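Local coordinates for protein D-alanyl transferase DltD (Enterococcus faecium TX0133A04, PDB 6PFX) that probably transfers D-alanine onto lipoteichoic acid, as part of the D-alanylation of the cell wall in Gram-positive bacteria, at residues D91-N95 with K96-F100. Numbering follows the deposited sequence.
Sequences DAMKN and KKVVF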
# COMPACT_ATOMS: atom_id res chain seq x y z
N ASP A 91 15.39 9.47 6.36
CA ASP A 91 15.20 9.72 7.78
C ASP A 91 13.86 10.37 8.10
O ASP A 91 13.48 10.41 9.27
CB ASP A 91 16.30 10.63 8.33
CG ASP A 91 17.61 9.90 8.51
OD1 ASP A 91 17.62 8.66 8.40
OD2 ASP A 91 18.63 10.58 8.77
N ALA A 92 13.17 10.93 7.10
CA ALA A 92 11.86 11.52 7.36
C ALA A 92 10.90 10.48 7.93
O ALA A 92 9.95 10.84 8.63
CB ALA A 92 11.30 12.16 6.09
N MET A 93 11.14 9.21 7.64
CA MET A 93 10.28 8.15 8.13
C MET A 93 10.69 7.59 9.48
O MET A 93 9.96 6.77 10.04
CB MET A 93 10.26 6.98 7.13
CG MET A 93 9.53 7.30 5.87
SD MET A 93 7.77 7.11 6.14
CE MET A 93 7.61 5.32 6.34
N LYS A 94 11.84 7.99 10.02
CA LYS A 94 12.33 7.35 11.22
C LYS A 94 11.30 7.45 12.34
O LYS A 94 10.77 8.53 12.64
CB LYS A 94 13.65 7.99 11.65
CG LYS A 94 14.30 7.31 12.86
CD LYS A 94 15.60 7.97 13.28
CE LYS A 94 16.20 7.25 14.48
NZ LYS A 94 17.46 7.89 14.93
N ASN A 95 11.00 6.32 12.97
CA ASN A 95 10.19 6.22 14.17
C ASN A 95 8.72 6.57 13.95
O ASN A 95 7.96 6.59 14.92
CB ASN A 95 10.72 7.11 15.31
CG ASN A 95 12.08 6.69 15.79
OD1 ASN A 95 12.98 7.52 15.96
ND2 ASN A 95 12.24 5.40 16.04
N LYS A 96 8.28 6.82 12.73
CA LYS A 96 6.88 7.14 12.53
C LYS A 96 5.97 5.92 12.65
O LYS A 96 6.36 4.78 12.36
CB LYS A 96 6.67 7.80 11.16
CG LYS A 96 7.32 9.18 11.05
CD LYS A 96 6.96 9.88 9.75
CE LYS A 96 5.54 10.44 9.78
NZ LYS A 96 5.34 11.74 10.51
N LYS A 97 4.74 6.17 13.07
CA LYS A 97 3.68 5.21 12.87
C LYS A 97 3.25 5.18 11.41
O LYS A 97 3.27 6.20 10.71
CB LYS A 97 2.49 5.54 13.78
CG LYS A 97 2.79 5.27 15.25
CD LYS A 97 1.56 5.54 16.08
CE LYS A 97 1.78 5.24 17.54
NZ LYS A 97 2.79 6.18 18.09
N VAL A 98 2.85 3.99 10.96
CA VAL A 98 2.52 3.70 9.56
C VAL A 98 1.26 2.84 9.52
O VAL A 98 1.09 1.93 10.33
CB VAL A 98 3.67 2.93 8.88
CG1 VAL A 98 3.33 2.61 7.43
CG2 VAL A 98 4.98 3.73 8.98
N VAL A 99 0.39 3.12 8.55
CA VAL A 99 -0.73 2.25 8.22
C VAL A 99 -0.47 1.74 6.81
O VAL A 99 -0.17 2.53 5.91
CB VAL A 99 -2.07 3.00 8.29
CG1 VAL A 99 -3.26 2.10 7.93
CG2 VAL A 99 -2.29 3.54 9.66
N PHE A 100 -0.58 0.43 6.62
CA PHE A 100 -0.27 -0.19 5.34
C PHE A 100 -1.40 -1.16 5.00
O PHE A 100 -1.62 -2.12 5.73
CB PHE A 100 1.07 -0.94 5.43
CG PHE A 100 1.63 -1.38 4.09
CD1 PHE A 100 1.04 -2.41 3.40
CD2 PHE A 100 2.77 -0.77 3.54
CE1 PHE A 100 1.57 -2.82 2.18
CE2 PHE A 100 3.28 -1.18 2.32
CZ PHE A 100 2.68 -2.20 1.64
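The carbonyl group of M93 is approached by K96 N from above its plane, about 41° out of it, at the closure of a type II beta turn running from M93 to K96. The N-H points almost straight at the oxygen (170°), with K96 N 3.2 Å from M93 O. N287 ND2 donates to M93 O as well, so this oxygen is gripped twice, and the same amide also reaches K96 O. A second flat group, the peptide carbonyl of A92, meets aliphatic carbon: K96 CD rests 3.3 Å from A92 O.

This is a worked example of how a turn joins a helix to a strand in an α/β fold of the SGNH-hydrolase clan. The chain leaves helix 79-89, makes a short 3-10 segment closed by K94 N to D91 O at 3.0 Å, then enters strand 97-101, the middle strand of a five-stranded parallel sheet. N95, with positive phi, takes the left-handed conformation that the third position of a type II turn needs.

K96 uses its two halves differently: the methylenes pack on the turn while the ammonium is bonded elsewhere. With CG beside its own backbone N and anti to the carbonyl carbon, the stem runs back toward the 3-10 segment, bringing K96 CG 3.7 Å from M93 O and CD on to A92 O; bends at chi3 and chi4 then turn the ammonium away, to the backbone oxygens of L34 and Y39. The apolar contact is a single methyl pair: the bent M93 chain crosses V98 at about a right angle, its terminal methyl CE lying 4.1 Å from V98 CG2.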